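Local coordinates for Wnt inhibitor of Dorsal protein (Drosophila melanogaster, PDB 4KRR) that probably binds Frizzled receptors as a secreted Wnt-family signalling ligand, seen here as its N-terminal domain with the linker, at residues V56-V67 with N118-L126; I66-A75 with C93-Y104. One frame throughout, in Å; residues are numbered along the deposited sequence.

Contact 1. Residues V56-V67 with N118-L126; sequences VYVAAISMAAIV and NRRVVGALL
Met63 and Val122 interdigitate head to tail at the middle of this helix pair, and the packing is densest around them. With CG anti to the backbone N (chi1 170°) and the chain extended beyond it, Met63 runs straight across to helix 118-126. Its SD settles 3.9 Å from Val122 CG1, and its methyl CE goes on to lie 3.4 Å from the carbonyl oxygen of Arg119, next to the backbone N of Gly123. Val122 is split between two neighbours: CG1 faces the methionine and the methyl of Ala64, while CG2 meets Ala60 CB at 3.7 Å. The alanines keep the surface of helix 56-67 low here, and Ala60 and Val122 mark the nearest backbone approach, their CA atoms 6.3 Å apart. One turn further on, Leu126 reaches Val67 with a single branch, CD1 to CG1 at 3.6 Å.

The opposite end is sparser and more polar. Asn118 crosses Val56 at about a right angle, its ND2 lying 3.5 Å from Val56 CG1 and almost as near CG2, a purely van der Waals touch; its OD1 accepts a hydrogen bond from the backbone N of Val195. On the flank of Met63, the side chain of Arg119 adds its CB and CG beside the sulfur. A chi1 of -64° sets CG beside the backbone N, and from there the extended chain leads away to a partly exposed edge and a long, weak ion pair with Glu48. Leu101 and Tyr104 of helix 97-107 also touch Met63. The axes pass 9.8 Å apart at a crossing angle of -42°, and this apolar helix-on-helix packing belongs to the helical core of the Wnt N-terminal domain.

Contact 2. Residues I66-A75 with C93-Y104; sequences IVHTLTKDCA and CAHEPTKALEQY. With NA (sodium ion), chain F.
Val67 meets Leu101 and Tyr104 at about a right angle to each. Both of its methyls touch Leu101 CD2; CG1 adds Ala100 CB, and CG2 approaches the Tyr104 ring obliquely, 3.8 Å from CD2 of the tyrosine. Ile66 also crosses the tyrosine at about a right angle, but its CG2 comes to the ring's edge, near the ring plane. Leu70 lays CD2 over Ala100, touching both its methyl and its carbonyl oxygen.

Thr71 is turned so that its two branches do different things. Its CG2, anti to the backbone N, packs on His95 CB and the Glu96-Pro97 peptide. OG1 sits beside the backbone N (chi1 -56°) and donates to Val67 O at 2.7 Å, from above the carbonyl plane and on the face opposite the Thr71 backbone N-H. The same OG1 lies only 3.1 Å from Ala100 CB, a tight fit. A water accepts from Glu96 N and appears to donate to Thr71 O, over an unusually short distance, joining the N-cap residue of helix 97-104 to the other helix.

The two helices cross at 123°, and the contact continues along the last turn of helix 66-75 against the extended residues 93-96, in the disulfide-linked part of the Wnt N-terminal domain: Cys74 is bonded to Cys82, and Cys93 to Cys84. The Cys74 carbonyl oxygen also binds a sodium ion at 2.7 Å, in a site completed by Ile79 and Cys82.

Lys72 runs alongside His95 in the same direction, and Lys72 CA makes an off-centre CH-pi contact with the imidazole, 4.2 Å from its centroid. Ala75 CB approaches the same ring obliquely, 3.4 Å from His95 CD2. Beyond the histidine, Cys93 sets CB 3.3 Å from Ala75 O, with its SG alongside Ala75 CA.

In the fold
Both contacts are built on helix 53-75, which meets helix 113-127 in contact 1 and helix 97-107 with the residues leading into it in contact 2. Val67 belongs to both, and the two interfaces merge where Met63 and Gly123 touch Leu101. Contact 1 lies about 4 Å from the centre of the chain, measured centre to centre, and is almost wholly buried; contact 2 is about 11 Å from it and only partly buried. The chemistry follows: packing of valine, alanine, leucine and methionine in the core, with one asparagine at its end, against a mixture of apolar packing, a bridging water and an imidazole contact toward the end that carries the disulfides and sodium ion.

Contact 1. Residues V56-V67 with N118-L126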
loop_
_atom_site.group_PDB
_atom_site.type_symbol
_atom_site.label_atom_id
_atom_site.label_comp_id
_atom_site.label_asym_id
_atom_site.label_seq_id
_atom_site.Cartn_x
_atom_site.Cartn_y
_atom_site.Cartn_z
ATOM N N VAL A 56 8.302 8.390 -4.664
ATOM C CA VAL A 56 8.271 7.385 -3.613
ATOM C C VAL A 56 6.884 7.251 -2.983
ATOM O O VAL A 56 6.397 6.138 -2.783
ATOM C CB VAL A 56 9.320 7.705 -2.531
ATOM C CG1 VAL A 56 9.133 6.821 -1.307
ATOM C CG2 VAL A 56 10.718 7.547 -3.109
ATOM N N TYR A 57 6.244 8.376 -2.682
ATOM C CA TYR A 57 4.911 8.333 -2.087
ATOM C C TYR A 57 3.893 7.684 -3.020
ATOM O O TYR A 57 3.132 6.811 -2.606
ATOM C CB TYR A 57 4.416 9.726 -1.686
ATOM C CG TYR A 57 2.953 9.717 -1.299
ATOM C CD1 TYR A 57 2.555 9.338 -0.021
ATOM C CD2 TYR A 57 1.967 10.058 -2.218
ATOM C CE1 TYR A 57 1.218 9.313 0.333
ATOM C CE2 TYR A 57 0.630 10.030 -1.874
ATOM C CZ TYR A 57 0.262 9.660 -0.598
ATOM O OH TYR A 57 -1.069 9.637 -0.259
ATOM N N VAL A 58 3.877 8.129 -4.273
ATOM C CA VAL A 58 2.907 7.645 -5.250
ATOM C C VAL A 58 3.003 6.136 -5.447
ATOM O O VAL A 58 1.988 5.438 -5.453
ATOM C CB VAL A 58 3.056 8.372 -6.602
ATOM C CG1 VAL A 58 2.155 7.741 -7.650
ATOM C CG2 VAL A 58 2.729 9.849 -6.437
ATOM N N ALA A 59 4.226 5.638 -5.591
ATOM C CA ALA A 59 4.454 4.206 -5.732
ATOM C C ALA A 59 4.045 3.459 -4.464
ATOM O O ALA A 59 3.472 2.370 -4.534
ATOM C CB ALA A 59 5.917 3.930 -6.067
ATOM N N ALA A 60 4.346 4.050 -3.310
ATOM C CA ALA A 60 4.005 3.452 -2.020
ATOM C C ALA A 60 2.498 3.369 -1.803
ATOM O O ALA A 60 1.976 2.307 -1.456
ATOM C CB ALA A 60 4.659 4.228 -0.882
ATOM N N ILE A 61 1.799 4.483 -2.006
ATOM C CA ILE A 61 0.355 4.516 -1.789
ATOM C C ILE A 61 -0.376 3.646 -2.815
ATOM O O ILE A 61 -1.425 3.073 -2.519
ATOM C CB ILE A 61 -0.212 5.967 -1.782
ATOM C CG1 ILE A 61 -1.647 5.994 -1.247
ATOM C CG2 ILE A 61 -0.147 6.597 -3.166
ATOM C CD1 ILE A 61 -1.751 5.890 0.268
ATOM N N SER A 62 0.193 3.529 -4.012
ATOM C CA SER A 62 -0.410 2.719 -5.064
ATOM C C SER A 62 -0.247 1.231 -4.771
ATOM O O SER A 62 -1.204 0.465 -4.874
ATOM C CB SER A 62 0.187 3.067 -6.430
ATOM O OG SER A 62 -0.016 4.437 -6.728
ATOM N N MET A 63 0.968 0.830 -4.406
ATOM C CA MET A 63 1.231 -0.543 -3.996
ATOM C C MET A 63 0.368 -0.942 -2.806
ATOM O O MET A 63 -0.210 -2.028 -2.785
ATOM C CB MET A 63 2.701 -0.722 -3.625
ATOM C CG MET A 63 2.991 -2.057 -2.961
ATOM S SD MET A 63 4.718 -2.265 -2.515
ATOM C CE MET A 63 4.647 -3.826 -1.638
ATOM N N ALA A 64 0.290 -0.058 -1.817
ATOM C CA ALA A 64 -0.476 -0.325 -0.605
ATOM C C ALA A 64 -1.959 -0.519 -0.903
ATOM O O ALA A 64 -2.608 -1.391 -0.325
ATOM C CB ALA A 64 -0.276 0.794 0.409
ATOM N N ALA A 65 -2.488 0.295 -1.811
ATOM C CA ALA A 65 -3.904 0.233 -2.156
ATOM C C ALA A 65 -4.233 -1.030 -2.939
ATOM O O ALA A 65 -5.311 -1.602 -2.787
ATOM C CB ALA A 65 -4.312 1.465 -2.944
ATOM N N ILE A 66 -3.298 -1.461 -3.777
ATOM C CA ILE A 66 -3.481 -2.670 -4.567
ATOM C C ILE A 66 -3.462 -3.905 -3.669
ATOM O O ILE A 66 -4.296 -4.801 -3.815
ATOM C CB ILE A 66 -2.405 -2.788 -5.670
ATOM C CG1 ILE A 66 -2.599 -1.683 -6.712
ATOM C CG2 ILE A 66 -2.463 -4.152 -6.342
ATOM C CD1 ILE A 66 -1.557 -1.686 -7.810
ATOM N N VAL A 67 -2.514 -3.939 -2.736
ATOM C CA VAL A 67 -2.397 -5.053 -1.798
ATOM C C VAL A 67 -3.578 -5.085 -0.824
ATOM O O VAL A 67 -4.103 -6.153 -0.504
ATOM C CB VAL A 67 -1.059 -5.005 -1.024
ATOM C CG1 VAL A 67 -1.011 -6.090 0.043
ATOM C CG2 VAL A 67 0.118 -5.150 -1.988
ATOM N N ASN A 118 11.757 0.307 -0.633
ATOM C CA ASN A 118 10.470 0.919 -0.324
ATOM C C ASN A 118 9.315 -0.070 -0.407
ATOM O O ASN A 118 8.350 0.033 0.344
ATOM C CB ASN A 118 10.212 2.129 -1.225
ATOM C CG ASN A 118 11.127 3.298 -0.904
ATOM O OD1 ASN A 118 11.654 3.400 0.205
ATOM N ND2 ASN A 118 11.319 4.186 -1.873
ATOM N N ARG A 119 9.414 -1.032 -1.318
ATOM C CA ARG A 119 8.389 -2.062 -1.409
ATOM C C ARG A 119 8.398 -2.931 -0.154
ATOM O O ARG A 119 7.345 -3.348 0.330
ATOM C CB ARG A 119 8.570 -2.905 -2.670
ATOM C CG ARG A 119 8.403 -2.109 -3.950
ATOM C CD ARG A 119 8.460 -2.998 -5.172
ATOM N NE ARG A 119 8.490 -2.219 -6.405
ATOM C CZ ARG A 119 8.526 -2.753 -7.621
ATOM N NH1 ARG A 119 8.533 -4.069 -7.763
ATOM N NH2 ARG A 119 8.555 -1.974 -8.694
ATOM N N ARG A 120 9.591 -3.187 0.378
ATOM C CA ARG A 120 9.720 -3.885 1.653
ATOM C C ARG A 120 9.131 -3.059 2.796
ATOM O O ARG A 120 8.516 -3.605 3.710
ATOM C CB ARG A 120 11.186 -4.222 1.947
ATOM C CG ARG A 120 11.738 -5.366 1.110
ATOM C CD ARG A 120 13.233 -5.552 1.330
ATOM N NE ARG A 120 13.570 -5.711 2.741
ATOM C CZ ARG A 120 13.554 -6.872 3.389
ATOM N NH1 ARG A 120 13.213 -7.985 2.755
ATOM N NH2 ARG A 120 13.877 -6.921 4.675
ATOM N N VAL A 121 9.323 -1.743 2.737
ATOM C CA VAL A 121 8.787 -0.845 3.758
ATOM C C VAL A 121 7.262 -0.887 3.762
ATOM O O VAL A 121 6.638 -1.028 4.812
ATOM C CB VAL A 121 9.255 0.609 3.541
ATOM C CG1 VAL A 121 8.544 1.555 4.508
ATOM C CG2 VAL A 121 10.764 0.711 3.699
ATOM N N VAL A 122 6.672 -0.763 2.577
ATOM C CA VAL A 122 5.227 -0.845 2.421
ATOM C C VAL A 122 4.708 -2.219 2.845
ATOM O O VAL A 122 3.652 -2.331 3.469
ATOM C CB VAL A 122 4.815 -0.552 0.966
ATOM C CG1 VAL A 122 3.325 -0.792 0.763
ATOM C CG2 VAL A 122 5.189 0.876 0.595
ATOM N N GLY A 123 5.462 -3.260 2.510
ATOM C CA GLY A 123 5.101 -4.615 2.881
ATOM C C GLY A 123 5.003 -4.799 4.384
ATOM O O GLY A 123 4.026 -5.350 4.888
ATOM N N ALA A 124 6.020 -4.325 5.098
ATOM C CA ALA A 124 6.071 -4.431 6.553
ATOM C C ALA A 124 4.957 -3.629 7.223
ATOM O O ALA A 124 4.412 -4.043 8.246
ATOM C CB ALA A 124 7.428 -3.978 7.065
ATOM N N LEU A 125 4.630 -2.479 6.642
ATOM C CA LEU A 125 3.574 -1.625 7.170
ATOM C C LEU A 125 2.228 -2.333 7.125
ATOM O O LEU A 125 1.496 -2.356 8.111
ATOM C CB LEU A 125 3.493 -0.322 6.378
ATOM C CG LEU A 125 2.263 0.533 6.694
ATOM C CD1 LEU A 125 2.374 1.184 8.071
ATOM C CD2 LEU A 125 2.043 1.569 5.606
ATOM N N LEU A 126 1.912 -2.911 5.972
ATOM C CA LEU A 126 0.659 -3.636 5.789
ATOM C C LEU A 126 0.566 -4.849 6.705
ATOM O O LEU A 126 -0.528 -5.273 7.074
ATOM C CB LEU A 126 0.504 -4.065 4.331
ATOM C CG LEU A 126 0.389 -2.907 3.339
ATOM C CD1 LEU A 126 0.497 -3.410 1.912
ATOM C CD2 LEU A 126 -0.917 -2.159 3.548
#

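Contact 2. Residues I66-A75 with C93-Y104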
loop_
_atom_site.group_PDB
_atom_site.type_symbol
_atom_site.label_atom_id
_atom_site.label_comp_id
_atom_site.label_asym_id
_atom_site.label_seq_id
_atom_site.Cartn_x
_atom_site.Cartn_y
_atom_site.Cartn_z
ATOM N N ILE A 66 -3.298 -1.461 -3.777
ATOM C CA ILE A 66 -3.481 -2.670 -4.567
ATOM C C ILE A 66 -3.462 -3.905 -3.669
ATOM O O ILE A 66 -4.296 -4.801 -3.815
ATOM C CB ILE A 66 -2.405 -2.788 -5.670
ATOM C CG1 ILE A 66 -2.599 -1.683 -6.712
ATOM C CG2 ILE A 66 -2.463 -4.152 -6.342
ATOM C CD1 ILE A 66 -1.557 -1.686 -7.810
ATOM N N VAL A 67 -2.514 -3.939 -2.736
ATOM C CA VAL A 67 -2.397 -5.053 -1.798
ATOM C C VAL A 67 -3.578 -5.085 -0.824
ATOM O O VAL A 67 -4.103 -6.153 -0.504
ATOM C CB VAL A 67 -1.059 -5.005 -1.024
ATOM C CG1 VAL A 67 -1.011 -6.090 0.043
ATOM C CG2 VAL A 67 0.118 -5.150 -1.988
ATOM N N HIS A 68 -3.995 -3.908 -0.368
ATOM C CA HIS A 68 -5.157 -3.789 0.507
ATOM C C HIS A 68 -6.403 -4.311 -0.200
ATOM O O HIS A 68 -7.221 -5.013 0.395
ATOM C CB HIS A 68 -5.360 -2.329 0.925
ATOM C CG HIS A 68 -6.409 -2.134 1.977
ATOM N ND1 HIS A 68 -7.757 -2.110 1.690
ATOM C CD2 HIS A 68 -6.306 -1.933 3.312
ATOM C CE1 HIS A 68 -8.439 -1.913 2.804
ATOM N NE2 HIS A 68 -7.583 -1.800 3.803
ATOM N N THR A 69 -6.536 -3.967 -1.477
ATOM C CA THR A 69 -7.668 -4.415 -2.278
ATOM C C THR A 69 -7.623 -5.927 -2.467
ATOM O O THR A 69 -8.636 -6.611 -2.315
ATOM C CB THR A 69 -7.691 -3.725 -3.658
ATOM O OG1 THR A 69 -7.804 -2.308 -3.484
ATOM C CG2 THR A 69 -8.865 -4.223 -4.490
ATOM N N LEU A 70 -6.439 -6.441 -2.789
ATOM C CA LEU A 70 -6.248 -7.868 -3.026
ATOM C C LEU A 70 -6.476 -8.687 -1.760
ATOM O O LEU A 70 -7.108 -9.742 -1.797
ATOM C CB LEU A 70 -4.848 -8.138 -3.586
ATOM C CG LEU A 70 -4.484 -9.605 -3.822
ATOM C CD1 LEU A 70 -5.464 -10.254 -4.789
ATOM C CD2 LEU A 70 -3.053 -9.735 -4.331
ATOM N N THR A 71 -5.956 -8.195 -0.640
ATOM C CA THR A 71 -6.135 -8.858 0.645
ATOM C C THR A 71 -7.612 -8.921 1.027
ATOM O O THR A 71 -8.119 -9.970 1.437
ATOM C CB THR A 71 -5.374 -8.123 1.762
ATOM O OG1 THR A 71 -3.990 -8.014 1.409
ATOM C CG2 THR A 71 -5.504 -8.869 3.084
ATOM N N LYS A 72 -8.297 -7.791 0.883
ATOM C CA LYS A 72 -9.700 -7.685 1.270
ATOM C C LYS A 72 -10.597 -8.541 0.383
ATOM O O LYS A 72 -11.457 -9.269 0.877
ATOM C CB LYS A 72 -10.155 -6.224 1.231
ATOM C CG LYS A 72 -11.551 -5.987 1.780
ATOM C CD LYS A 72 -11.876 -4.503 1.837
ATOM C CE LYS A 72 -13.231 -4.257 2.484
ATOM N NZ LYS A 72 -13.563 -2.807 2.557
ATOM N N ASP A 73 -10.389 -8.454 -0.927
ATOM C CA ASP A 73 -11.202 -9.203 -1.881
ATOM C C ASP A 73 -11.013 -10.712 -1.748
ATOM O O ASP A 73 -11.953 -11.479 -1.955
ATOM C CB ASP A 73 -10.912 -8.748 -3.311
ATOM C CG ASP A 73 -11.485 -7.378 -3.610
ATOM O OD1 ASP A 73 -11.703 -6.603 -2.655
ATOM O OD2 ASP A 73 -11.717 -7.077 -4.799
ATOM N N CYS A 74 -9.800 -11.133 -1.402
ATOM C CA CYS A 74 -9.523 -12.547 -1.172
ATOM C C CYS A 74 -10.318 -13.057 0.021
ATOM O O CYS A 74 -10.924 -14.127 -0.035
ATOM C CB CYS A 74 -8.029 -12.781 -0.936
ATOM S SG CYS A 74 -7.028 -12.845 -2.442
ATOM N N ALA A 75 -10.313 -12.279 1.098
ATOM C CA ALA A 75 -11.044 -12.637 2.306
ATOM C C ALA A 75 -12.548 -12.650 2.054
ATOM O O ALA A 75 -13.276 -13.454 2.633
ATOM C CB ALA A 75 -10.700 -11.682 3.434
ATOM N N CYS A 93 -13.811 -14.608 7.408
ATOM C CA CYS A 93 -12.487 -14.951 6.894
ATOM C C CYS A 93 -11.444 -13.890 7.237
ATOM O O CYS A 93 -11.585 -12.725 6.869
ATOM C CB CYS A 93 -12.541 -15.158 5.379
ATOM S SG CYS A 93 -10.980 -15.696 4.650
ATOM N N ALA A 94 -10.392 -14.306 7.936
ATOM C CA ALA A 94 -9.339 -13.388 8.356
ATOM C C ALA A 94 -8.486 -12.929 7.180
ATOM O O ALA A 94 -8.180 -13.709 6.277
ATOM C CB ALA A 94 -8.467 -14.032 9.423
ATOM N N HIS A 95 -8.104 -11.658 7.198
ATOM C CA HIS A 95 -7.269 -11.108 6.140
ATOM C C HIS A 95 -5.871 -11.706 6.186
ATOM O O HIS A 95 -5.344 -11.998 7.260
ATOM C CB HIS A 95 -7.206 -9.583 6.235
ATOM C CG HIS A 95 -8.466 -8.901 5.805
ATOM N ND1 HIS A 95 -8.493 -7.592 5.372
ATOM C CD2 HIS A 95 -9.743 -9.344 5.739
ATOM C CE1 HIS A 95 -9.733 -7.260 5.057
ATOM N NE2 HIS A 95 -10.511 -8.306 5.271
ATOM N N GLU A 96 -5.281 -11.895 5.008
ATOM C CA GLU A 96 -3.942 -12.457 4.888
ATOM C C GLU A 96 -3.074 -11.570 3.999
ATOM O O GLU A 96 -2.833 -11.899 2.836
ATOM C CB GLU A 96 -4.012 -13.875 4.314
ATOM C CG GLU A 96 -4.769 -14.863 5.192
ATOM C CD GLU A 96 -5.029 -16.190 4.502
ATOM O OE1 GLU A 96 -5.760 -16.207 3.489
ATOM O OE2 GLU A 96 -4.503 -17.218 4.977
ATOM N N PRO A 97 -2.602 -10.438 4.547
ATOM C CA PRO A 97 -1.817 -9.467 3.777
ATOM C C PRO A 97 -0.493 -10.037 3.272
ATOM O O PRO A 97 -0.033 -9.649 2.201
ATOM C CB PRO A 97 -1.565 -8.337 4.784
ATOM C CG PRO A 97 -1.723 -8.970 6.125
ATOM C CD PRO A 97 -2.769 -10.026 5.953
ATOM N N THR A 98 0.105 -10.949 4.030
ATOM C CA THR A 98 1.366 -11.559 3.626
ATOM C C THR A 98 1.201 -12.386 2.350
ATOM O O THR A 98 2.050 -12.338 1.458
ATOM C CB THR A 98 1.960 -12.424 4.752
ATOM O OG1 THR A 98 2.237 -11.595 5.888
ATOM C CG2 THR A 98 3.249 -13.094 4.296
ATOM N N LYS A 99 0.103 -13.132 2.266
ATOM C CA LYS A 99 -0.214 -13.895 1.064
ATOM C C LYS A 99 -0.356 -12.961 -0.135
ATOM O O LYS A 99 0.139 -13.253 -1.225
ATOM C CB LYS A 99 -1.507 -14.691 1.252
ATOM C CG LYS A 99 -1.451 -15.746 2.344
ATOM C CD LYS A 99 -0.475 -16.855 1.994
ATOM C CE LYS A 99 -0.581 -18.008 2.979
ATOM N NZ LYS A 99 -1.948 -18.601 2.985
ATOM N N ALA A 100 -1.030 -11.835 0.083
ATOM C CA ALA A 100 -1.258 -10.850 -0.968
ATOM C C ALA A 100 0.041 -10.176 -1.392
ATOM O O ALA A 100 0.252 -9.908 -2.575
ATOM C CB ALA A 100 -2.270 -9.815 -0.510
ATOM N N LEU A 101 0.908 -9.903 -0.422
ATOM C CA LEU A 101 2.217 -9.320 -0.703
ATOM C C LEU A 101 3.082 -10.231 -1.577
ATOM O O LEU A 101 3.948 -9.760 -2.314
ATOM C CB LEU A 101 2.949 -9.006 0.601
ATOM C CG LEU A 101 2.484 -7.746 1.327
ATOM C CD1 LEU A 101 3.079 -7.690 2.722
ATOM C CD2 LEU A 101 2.867 -6.511 0.524
ATOM N N GLU A 102 2.847 -11.536 -1.488
ATOM C CA GLU A 102 3.611 -12.499 -2.274
ATOM C C GLU A 102 3.117 -12.547 -3.720
ATOM O O GLU A 102 3.916 -12.619 -4.658
ATOM C CB GLU A 102 3.559 -13.888 -1.634
ATOM C CG GLU A 102 4.282 -13.983 -0.287
ATOM C CD GLU A 102 4.013 -15.291 0.436
ATOM O OE1 GLU A 102 3.093 -16.023 0.014
ATOM O OE2 GLU A 102 4.722 -15.578 1.426
ATOM N N GLN A 103 1.799 -12.505 -3.903
ATOM C CA GLN A 103 1.225 -12.432 -5.243
ATOM C C GLN A 103 1.597 -11.113 -5.916
ATOM O O GLN A 103 1.725 -11.040 -7.140
ATOM C CB GLN A 103 -0.297 -12.600 -5.202
ATOM C CG GLN A 103 -0.758 -13.917 -4.592
ATOM C CD GLN A 103 -2.072 -14.407 -5.172
ATOM O OE1 GLN A 103 -2.408 -14.109 -6.319
ATOM N NE2 GLN A 103 -2.820 -15.168 -4.380
ATOM N N TYR A 104 1.775 -10.073 -5.108
ATOM C CA TYR A 104 2.194 -8.777 -5.621
ATOM C C TYR A 104 3.634 -8.844 -6.115
ATOM O O TYR A 104 3.948 -8.352 -7.198
ATOM C CB TYR A 104 2.050 -7.691 -4.550
ATOM C CG TYR A 104 2.377 -6.297 -5.048
ATOM C CD1 TYR A 104 3.683 -5.819 -5.035
ATOM C CD2 TYR A 104 1.380 -5.459 -5.536
ATOM C CE1 TYR A 104 3.988 -4.552 -5.495
ATOM C CE2 TYR A 104 1.676 -4.185 -5.996
ATOM C CZ TYR A 104 2.983 -3.740 -5.973
ATOM O OH TYR A 104 3.290 -2.479 -6.428
HETATM NA NA NA F . -11.531 -14.991 -2.504
HETATM O O HOH W 1 -6.873 -11.887 2.493
#